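Local coordinates for conserved membrane protein (PDB 6GZU) that is a secreted effector from Chlamydia abortus that combines deubiquitination with acetylation activity and induces fragmentation of the Golgi, at residues W18-E32 with F238-A250. Sequence-based numbering, arbitrary orientation.
Sequences WDHLEISTHLIRLSE and FLETIPQRPITQA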
ATOM      1  N   TRP A  18       5.684  -7.581 -11.786  1.00 35.02           N
ATOM      2  CA  TRP A  18       5.234  -8.142 -10.522  1.00 33.07           C
ATOM      3  C   TRP A  18       3.732  -7.888 -10.449  1.00 33.95           C
ATOM      4  O   TRP A  18       3.286  -6.756 -10.680  1.00 37.30           O
ATOM      5  CB  TRP A  18       5.966  -7.462  -9.356  1.00 30.96           C
ATOM      6  CG  TRP A  18       7.317  -8.051  -9.048  1.00 29.93           C
ATOM      7  CD1 TRP A  18       8.073  -8.842  -9.867  1.00 29.01           C
ATOM      8  CD2 TRP A  18       8.062  -7.893  -7.831  1.00 28.29           C
ATOM      9  NE1 TRP A  18       9.249  -9.192  -9.220  1.00 30.58           N
ATOM     10  CE2 TRP A  18       9.268  -8.607  -7.976  1.00 28.81           C
ATOM     11  CE3 TRP A  18       7.827  -7.184  -6.638  1.00 28.47           C
ATOM     12  CZ2 TRP A  18      10.232  -8.668  -6.969  1.00 28.27           C
ATOM     13  CZ3 TRP A  18       8.782  -7.243  -5.631  1.00 27.28           C
ATOM     14  CH2 TRP A  18       9.979  -7.978  -5.805  1.00 27.66           C
ATOM     15  N   ASP A  19       2.969  -8.952 -10.199  1.00 33.31           N
ATOM     16  CA  ASP A  19       1.507  -8.893 -10.075  1.00 32.86           C
ATOM     17  C   ASP A  19       1.177  -8.709  -8.575  1.00 30.48           C
ATOM     18  O   ASP A  19       2.079  -8.554  -7.744  1.00 28.77           O
ATOM     19  CB  ASP A  19       0.829 -10.163 -10.689  1.00 36.41           C
ATOM     20  CG  ASP A  19       1.244 -11.509  -9.981  1.00 39.68           C
ATOM     21  OD1 ASP A  19       1.834 -11.492  -8.879  1.00 38.96           O
ATOM     22  OD2 ASP A  19       0.984 -12.628 -10.516  1.00 43.30           O
ATOM     23  N   HIS A  20      -0.103  -8.717  -8.229  1.00 28.51           N
ATOM     24  CA  HIS A  20      -0.476  -8.479  -6.849  1.00 27.91           C
ATOM     25  C   HIS A  20       0.202  -9.479  -5.904  1.00 27.48           C
ATOM     26  O   HIS A  20       0.642  -9.102  -4.808  1.00 27.52           O
ATOM     27  CB  HIS A  20      -1.972  -8.568  -6.683  1.00 27.94           C
ATOM     28  CG  HIS A  20      -2.450  -8.132  -5.332  1.00 27.88           C
ATOM     29  ND1 HIS A  20      -3.422  -8.812  -4.638  1.00 32.52           N
ATOM     30  CD2 HIS A  20      -2.136  -7.046  -4.579  1.00 28.01           C
ATOM     31  CE1 HIS A  20      -3.676  -8.180  -3.503  1.00 32.81           C
ATOM     32  NE2 HIS A  20      -2.893  -7.115  -3.434  1.00 31.31           N
ATOM     33  N   LEU A  21       0.276 -10.751  -6.285  1.00 28.82           N
ATOM     34  CA  LEU A  21       0.866 -11.760  -5.383  1.00 31.04           C
ATOM     35  C   LEU A  21       2.368 -11.535  -5.144  1.00 28.58           C
ATOM     36  O   LEU A  21       2.851 -11.677  -4.011  1.00 26.64           O
ATOM     37  CB  LEU A  21       0.592 -13.206  -5.876  1.00 36.56           C
ATOM     38  CG  LEU A  21      -0.916 -13.537  -5.840  1.00 40.14           C
ATOM     39  CD1 LEU A  21      -1.252 -14.920  -6.371  1.00 40.35           C
ATOM     40  CD2 LEU A  21      -1.479 -13.378  -4.438  1.00 41.36           C
ATOM     41  N   GLU A  22       3.094 -11.152  -6.195  1.00 27.98           N
ATOM     42  CA  GLU A  22       4.529 -10.841  -6.067  1.00 27.17           C
ATOM     43  C   GLU A  22       4.769  -9.607  -5.215  1.00 24.86           C
ATOM     44  O   GLU A  22       5.662  -9.597  -4.348  1.00 25.76           O
ATOM     45  CB  GLU A  22       5.175 -10.677  -7.436  1.00 30.70           C
ATOM     46  CG  GLU A  22       5.440 -12.019  -8.040  1.00 35.77           C
ATOM     47  CD  GLU A  22       5.395 -12.114  -9.566  1.00 40.56           C
ATOM     48  OE1 GLU A  22       4.611 -11.428 -10.254  1.00 41.80           O
ATOM     49  OE2 GLU A  22       6.135 -12.958 -10.083  1.00 42.79           O
ATOM     50  N   ILE A  23       3.939  -8.588  -5.405  1.00 22.68           N
ATOM     51  CA  ILE A  23       4.051  -7.409  -4.569  1.00 20.32           C
ATOM     52  C   ILE A  23       3.738  -7.772  -3.111  1.00 20.76           C
ATOM     53  O   ILE A  23       4.478  -7.419  -2.193  1.00 19.80           O
ATOM     54  CB  ILE A  23       3.061  -6.329  -5.029  1.00 20.81           C
ATOM     55  CG1 ILE A  23       3.487  -5.772  -6.395  1.00 23.36           C
ATOM     56  CG2 ILE A  23       3.001  -5.199  -3.999  1.00 22.74           C
ATOM     57  CD1 ILE A  23       2.357  -5.012  -7.129  1.00 24.86           C
ATOM     58  N   SER A  24       2.650  -8.498  -2.899  1.00 21.21           N
ATOM     59  CA  SER A  24       2.285  -8.879  -1.536  1.00 21.75           C
ATOM     60  C   SER A  24       3.353  -9.748  -0.888  1.00 21.16           C
ATOM     61  O   SER A  24       3.549  -9.652   0.320  1.00 21.91           O
ATOM     62  CB  SER A  24       0.950  -9.614  -1.536  1.00 23.51           C
ATOM     63  OG  SER A  24      -0.091  -8.711  -1.853  1.00 24.03           O
ATOM     64  N   THR A  25       4.031 -10.574  -1.673  1.00 21.48           N
ATOM     65  CA  THR A  25       5.104 -11.407  -1.140  1.00 21.14           C
ATOM     66  C   THR A  25       6.198 -10.494  -0.607  1.00 20.75           C
ATOM     67  O   THR A  25       6.754 -10.775   0.455  1.00 21.61           O
ATOM     68  CB  THR A  25       5.655 -12.348  -2.239  1.00 22.94           C
ATOM     69  OG1 THR A  25       4.628 -13.282  -2.577  1.00 24.61           O
ATOM     70  CG2 THR A  25       6.888 -13.177  -1.789  1.00 25.63           C
ATOM     71  N   HIS A  26       6.561  -9.447  -1.361  1.00 20.62           N
ATOM     72  CA  HIS A  26       7.569  -8.521  -0.851  1.00 20.97           C
ATOM     73  C   HIS A  26       7.131  -7.784   0.407  1.00 20.62           C
ATOM     74  O   HIS A  26       7.946  -7.545   1.299  1.00 22.06           O
ATOM     75  CB  HIS A  26       8.112  -7.563  -1.927  1.00 20.76           C
ATOM     76  CG  HIS A  26       9.432  -6.972  -1.546  1.00 22.41           C
ATOM     77  ND1 HIS A  26      10.566  -7.755  -1.408  1.00 24.90           N
ATOM     78  CD2 HIS A  26       9.785  -5.710  -1.206  1.00 22.48           C
ATOM     79  CE1 HIS A  26      11.573  -6.979  -1.038  1.00 25.50           C
ATOM     80  NE2 HIS A  26      11.118  -5.741  -0.887  1.00 24.13           N
ATOM     81  N   LEU A  27       5.867  -7.387   0.475  1.00 20.13           N
ATOM     82  CA  LEU A  27       5.347  -6.769   1.702  1.00 19.57           C
ATOM     83  C   LEU A  27       5.477  -7.711   2.887  1.00 20.89           C
ATOM     84  O   LEU A  27       5.935  -7.303   3.958  1.00 21.56           O
ATOM     85  CB  LEU A  27       3.912  -6.257   1.507  1.00 21.78           C
ATOM     86  CG  LEU A  27       3.771  -4.908   0.789  1.00 23.89           C
ATOM     87  CD1 LEU A  27       4.594  -4.627  -0.407  1.00 29.46           C
ATOM     88  CD2 LEU A  27       2.256  -4.721   0.507  1.00 27.20           C
ATOM     89  N   ILE A  28       5.155  -8.993   2.705  1.00 21.42           N
ATOM     90  CA  ILE A  28       5.303  -9.959   3.781  1.00 22.23           C
ATOM     91  C   ILE A  28       6.782 -10.119   4.164  1.00 21.55           C
ATOM     92  O   ILE A  28       7.132 -10.176   5.362  1.00 22.23           O
ATOM     93  CB  ILE A  28       4.695 -11.350   3.395  1.00 22.06           C
ATOM     94  CG1 ILE A  28       3.160 -11.278   3.334  1.00 22.85           C
ATOM     95  CG2 ILE A  28       5.138 -12.480   4.370  1.00 22.07           C
ATOM     96  CD1 ILE A  28       2.489 -10.950   4.710  1.00 21.63           C
ATOM     97  N   ARG A  29       7.660 -10.208   3.163  1.00 22.40           N
ATOM     98  CA  ARG A  29       9.104 -10.228   3.418  1.00 23.15           C
ATOM     99  C   ARG A  29       9.516  -9.013   4.282  1.00 23.38           C
ATOM    100  O   ARG A  29      10.190  -9.168   5.305  1.00 23.30           O
ATOM    101  CB  ARG A  29       9.832 -10.233   2.084  1.00 25.30           C
ATOM    102  CG  ARG A  29      11.320 -10.264   2.106  1.00 28.27           C
ATOM    103  CD  ARG A  29      11.844 -10.303   0.645  1.00 28.03           C
ATOM    104  NE  ARG A  29      11.554 -11.538  -0.071  1.00 28.81           N
ATOM    105  CZ  ARG A  29      10.818 -11.682  -1.179  1.00 29.00           C
ATOM    106  NH1 ARG A  29      10.231 -10.645  -1.789  1.00 27.51           N
ATOM    107  NH2 ARG A  29      10.645 -12.911  -1.675  1.00 32.18           N
ATOM    108  N   LEU A  30       9.068  -7.823   3.893  1.00 22.24           N
ATOM    109  CA  LEU A  30       9.354  -6.614   4.667  1.00 21.64           C
ATOM    110  C   LEU A  30       8.764  -6.657   6.060  1.00 22.62           C
ATOM    111  O   LEU A  30       9.381  -6.160   7.005  1.00 24.09           O
ATOM    112  CB  LEU A  30       8.871  -5.360   3.918  1.00 22.19           C
ATOM    113  CG  LEU A  30       9.752  -5.064   2.713  1.00 22.28           C
ATOM    114  CD1 LEU A  30       9.097  -3.965   1.883  1.00 21.81           C
ATOM    115  CD2 LEU A  30      11.142  -4.668   3.131  1.00 23.63           C
ATOM    116  N   SER A  31       7.590  -7.262   6.210  1.00 21.60           N
ATOM    117  CA  SER A  31       6.953  -7.328   7.529  1.00 22.02           C
ATOM    118  C   SER A  31       7.743  -8.195   8.481  1.00 23.30           C
ATOM    119  O   SER A  31       7.587  -8.050   9.685  1.00 24.54           O
ATOM    120  CB  SER A  31       5.503  -7.830   7.434  1.00 23.68           C
ATOM    121  OG  SER A  31       5.472  -9.249   7.298  1.00 25.09           O
ATOM    122  N   GLU A  32       8.609  -9.076   7.975  1.00 22.50           N
ATOM    123  CA  GLU A  32       9.436  -9.910   8.833  1.00 24.46           C
ATOM    124  C   GLU A  32      10.607  -9.098   9.370  1.00 26.81           C
ATOM    125  O   GLU A  32      11.138  -9.385  10.439  1.00 30.62           O
ATOM    126  CB  GLU A  32       9.938 -11.164   8.089  1.00 25.11           C
ATOM    127  CG  GLU A  32       8.791 -12.061   7.701  1.00 26.68           C
ATOM    128  CD  GLU A  32       9.204 -13.442   7.252  1.00 27.45           C
ATOM    129  OE1 GLU A  32      10.405 -13.694   6.912  1.00 27.47           O
ATOM    130  OE2 GLU A  32       8.285 -14.288   7.244  1.00 28.43           O
ATOM    131  N   PHE A 238      18.298  -4.671  -7.148  1.00 31.62           N
ATOM    132  CA  PHE A 238      17.277  -4.965  -6.149  1.00 29.29           C
ATOM    133  C   PHE A 238      16.718  -6.360  -6.321  1.00 27.89           C
ATOM    134  O   PHE A 238      16.643  -7.125  -5.345  1.00 29.10           O
ATOM    135  CB  PHE A 238      16.162  -3.903  -6.227  1.00 28.62           C
ATOM    136  CG  PHE A 238      14.916  -4.284  -5.497  1.00 27.73           C
ATOM    137  CD1 PHE A 238      14.872  -4.229  -4.101  1.00 28.96           C
ATOM    138  CD2 PHE A 238      13.779  -4.672  -6.197  1.00 26.09           C
ATOM    139  CE1 PHE A 238      13.712  -4.548  -3.403  1.00 27.87           C
ATOM    140  CE2 PHE A 238      12.599  -5.024  -5.507  1.00 25.57           C
ATOM    141  CZ  PHE A 238      12.576  -4.953  -4.093  1.00 26.04           C
ATOM    142  N   LEU A 239      16.394  -6.742  -7.571  1.00 27.34           N
ATOM    143  CA  LEU A 239      15.892  -8.086  -7.810  1.00 27.47           C
ATOM    144  C   LEU A 239      16.882  -9.152  -7.375  1.00 28.96           C
ATOM    145  O   LEU A 239      16.484 -10.215  -6.868  1.00 30.01           O
ATOM    146  CB  LEU A 239      15.515  -8.269  -9.286  1.00 27.49           C
ATOM    147  CG  LEU A 239      14.279  -7.460  -9.704  1.00 28.35           C
ATOM    148  CD1 LEU A 239      14.092  -7.590 -11.209  1.00 30.31           C
ATOM    149  CD2 LEU A 239      13.029  -7.927  -8.951  1.00 28.96           C
ATOM    150  N   GLU A 240      18.171  -8.871  -7.534  1.00 29.61           N
ATOM    151  CA  GLU A 240      19.164  -9.895  -7.268  1.00 32.14           C
ATOM    152  C   GLU A 240      19.360 -10.140  -5.777  1.00 32.45           C
ATOM    153  O   GLU A 240      19.977 -11.143  -5.412  1.00 34.86           O
ATOM    154  CB  GLU A 240      20.488  -9.631  -8.003  1.00 34.83           C
ATOM    155  CG  GLU A 240      20.344  -9.920  -9.489  1.00 38.46           C
ATOM    156  CD  GLU A 240      21.520  -9.470 -10.343  1.00 43.72           C
ATOM    157  OE1 GLU A 240      22.486  -8.861  -9.823  1.00 46.19           O
ATOM    158  OE2 GLU A 240      21.475  -9.730 -11.563  1.00 45.76           O
ATOM    159  N   THR A 241      18.796  -9.274  -4.923  1.00 31.29           N
ATOM    160  CA  THR A 241      18.832  -9.483  -3.464  1.00 31.35           C
ATOM    161  C   THR A 241      17.736 -10.459  -3.021  1.00 29.78           C
ATOM    162  O   THR A 241      17.836 -11.122  -1.976  1.00 30.72           O
ATOM    163  CB  THR A 241      18.658  -8.166  -2.649  1.00 32.69           C
ATOM    164  OG1 THR A 241      17.304  -7.697  -2.732  1.00 32.77           O
ATOM    165  CG2 THR A 241      19.587  -7.070  -3.143  1.00 33.79           C
ATOM    166  N   ILE A 242      16.691 -10.552  -3.823  1.00 27.45           N
ATOM    167  CA  ILE A 242      15.490 -11.258  -3.375  1.00 26.29           C
ATOM    168  C   ILE A 242      15.774 -12.724  -3.024  1.00 26.18           C
ATOM    169  O   ILE A 242      15.249 -13.231  -2.010  1.00 25.97           O
ATOM    170  CB  ILE A 242      14.306 -11.090  -4.372  1.00 25.93           C
ATOM    171  CG1 ILE A 242      13.907  -9.602  -4.476  1.00 28.25           C
ATOM    172  CG2 ILE A 242      13.098 -11.884  -3.879  1.00 26.88           C
ATOM    173  CD1 ILE A 242      13.533  -8.986  -3.174  1.00 30.71           C
ATOM    174  N   PRO A 243      16.619 -13.422  -3.791  1.00 26.26           N
ATOM    175  CA  PRO A 243      16.787 -14.848  -3.417  1.00 24.71           C
ATOM    176  C   PRO A 243      17.512 -15.074  -2.095  1.00 26.26           C
ATOM    177  O   PRO A 243      17.420 -16.168  -1.511  1.00 26.40           O
ATOM    178  CB  PRO A 243      17.615 -15.402  -4.600  1.00 26.52           C
ATOM    179  CG  PRO A 243      17.226 -14.529  -5.759  1.00 27.15           C
ATOM    180  CD  PRO A 243      17.172 -13.153  -5.135  1.00 26.60           C
ATOM    181  N   GLN A 244      18.226 -14.063  -1.610  1.00 25.97           N
ATOM    182  CA  GLN A 244      18.890 -14.170  -0.318  1.00 24.95           C
ATOM    183  C   GLN A 244      17.990 -13.757   0.836  1.00 23.47           C
ATOM    184  O   GLN A 244      18.396 -13.797   1.999  1.00 25.63           O
ATOM    185  CB  GLN A 244      20.174 -13.339  -0.298  1.00 27.63           C
ATOM    186  CG  GLN A 244      21.257 -13.814  -1.296  1.00 29.98           C
ATOM    187  CD  GLN A 244      21.211 -13.041  -2.596  1.00 34.10           C
ATOM    188  OE1 GLN A 244      21.086 -11.808  -2.592  1.00 36.57           O
ATOM    189  NE2 GLN A 244      21.310 -13.765  -3.734  1.00 35.59           N
ATOM    190  N   ARG A 245      16.764 -13.378   0.511  1.00 24.44           N
ATOM    191  CA  ARG A 245      15.794 -12.889   1.499  1.00 25.12           C
ATOM    192  C   ARG A 245      14.478 -13.698   1.552  1.00 25.32           C
ATOM    193  O   ARG A 245      13.394 -13.144   1.353  1.00 26.31           O
ATOM    194  CB  ARG A 245      15.471 -11.407   1.216  1.00 26.79           C
ATOM    195  CG  ARG A 245      16.693 -10.492   1.178  1.00 27.78           C
ATOM    196  CD  ARG A 245      16.347  -9.143   0.543  1.00 32.31           C
ATOM    197  NE  ARG A 245      15.468  -8.367   1.386  1.00 34.80           N
ATOM    198  CZ  ARG A 245      14.910  -7.224   1.003  1.00 35.69           C
ATOM    199  NH1 ARG A 245      14.119  -6.591   1.831  1.00 37.55           N
ATOM    200  NH2 ARG A 245      15.117  -6.745  -0.229  1.00 36.88           N
ATOM    201  N   PRO A 246      14.571 -15.006   1.842  1.00 25.18           N
ATOM    202  CA  PRO A 246      13.381 -15.849   1.858  1.00 25.18           C
ATOM    203  C   PRO A 246      12.455 -15.463   3.012  1.00 24.95           C
ATOM    204  O   PRO A 246      12.878 -14.932   4.053  1.00 25.23           O
ATOM    205  CB  PRO A 246      13.965 -17.238   2.083  1.00 25.41           C
ATOM    206  CG  PRO A 246      15.298 -16.961   2.804  1.00 26.50           C
ATOM    207  CD  PRO A 246      15.801 -15.754   2.106  1.00 25.71           C
ATOM    208  N   ILE A 247      11.187 -15.778   2.826  1.00 23.45           N
ATOM    209  CA  ILE A 247      10.187 -15.616   3.886  1.00 23.72           C
ATOM    210  C   ILE A 247      10.337 -16.809   4.815  1.00 25.44           C
ATOM    211  O   ILE A 247      10.393 -17.946   4.351  1.00 29.58           O
ATOM    212  CB  ILE A 247       8.794 -15.544   3.274  1.00 24.12           C
ATOM    213  CG1 ILE A 247       8.615 -14.187   2.543  1.00 25.85           C
ATOM    214  CG2 ILE A 247       7.711 -15.776   4.369  1.00 26.73           C
ATOM    215  CD1 ILE A 247       7.393 -14.147   1.689  1.00 28.06           C
ATOM    216  N   THR A 248      10.475 -16.575   6.121  1.00 25.64           N
ATOM    217  CA  THR A 248      10.709 -17.703   7.049  1.00 26.85           C
ATOM    218  C   THR A 248       9.724 -17.748   8.225  1.00 27.77           C
ATOM    219  O   THR A 248       9.695 -18.729   8.962  1.00 29.92           O
ATOM    220  CB  THR A 248      12.153 -17.730   7.676  1.00 28.64           C
ATOM    221  OG1 THR A 248      12.303 -16.581   8.545  1.00 29.73           O
ATOM    222  CG2 THR A 248      13.212 -17.691   6.589  1.00 29.29           C
ATOM    223  N   GLN A 249       8.887 -16.732   8.390  1.00 28.51           N
ATOM    224  CA  GLN A 249       8.012 -16.718   9.559  1.00 29.24           C
ATOM    225  C   GLN A 249       6.539 -16.874   9.202  1.00 29.88           C
ATOM    226  O   GLN A 249       5.666 -16.744  10.071  1.00 32.57           O
ATOM    227  CB  GLN A 249       8.182 -15.427  10.362  1.00 32.40           C
ATOM    228  CG  GLN A 249       9.589 -15.035  10.785  1.00 37.26           C
ATOM    229  CD  GLN A 249       9.645 -13.611  11.386  1.00 44.20           C
ATOM    230  OE1 GLN A 249       8.626 -13.049  11.813  1.00 49.15           O
ATOM    231  NE2 GLN A 249      10.836 -13.022  11.392  1.00 46.91           N
ATOM    232  N   ALA A 250       6.233 -17.044   7.924  1.00 27.85           N
ATOM    233  CA  ALA A 250       4.851 -17.166   7.483  1.00 28.91           C
ATOM    234  C   ALA A 250       4.299 -18.562   7.665  1.00 31.06           C
ATOM    235  O   ALA A 250       5.023 -19.577   7.508  1.00 32.97           O
ATOM    236  CB  ALA A 250       4.751 -16.784   6.014  1.00 27.97           C
TER
HETATM  237  O   HOH W   1      11.745 -12.378   4.926  1.00 29.83           O
HETATM  238  O   HOH W   2      12.884 -14.064   7.885  1.00 40.23           O
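Glu-32 takes hold of the tail of 238-250 with both carboxylate oxygens, a worked example of an acidic side chain binding consecutive backbone amides. Thr-248 N donates almost straight (172°) to the syn lone pair of OE1 at 3.0 Å, whereas Gln-249 N comes to OE2 at 2.8 Å from above the carboxylate plane. Two waters also donate to OE1, one linking it to Pro-246 O and the other to Thr-248 OG1. Arg-29 makes the third direct bond: its NE lies 2.8 Å from Arg-245 O. The bend at chi3 (-68°) turns its guanidinium back along its own helix, where NH1 donates to His-26 ND1 in the ring plane, while Ile-242 CG2 covers one guanidinium face.

The aromatic part is an offset edge-to-face pair, in which Phe-238 points its edge at the face of His-26, with planes 81° apart. The guanidinium of Arg-245 stands nearly perpendicular to that same imidazole, and Asp-213 of helix 204-217 forms a hydrogen bond with His-26 NE2 and a salt bridge with Arg-245 NH1. Thus the histidine ring is fixed through both nitrogens.

Apolar contacts flank these polar groups. Leu-239 CD2 rests against the indole of Trp-18, 3.5 Å from CZ2, and Ile-247 CD1 reaches Thr-25 CG2 at 3.6 Å and Ile-28 CG2 at 3.9 Å.

Within the effector's C-terminal part, assigned partly to the Ulp1-type (CE clan) protease family, the contact ties helix 20-33, the first of this piece, to the end of helix 228-241 and the 3-10 turn and loop that follow. Side-chain charges satisfy backbone groups there, and the carboxylate of Asp-213 probably balances the charge of Arg-245, whose guanidinium lies beside His-26.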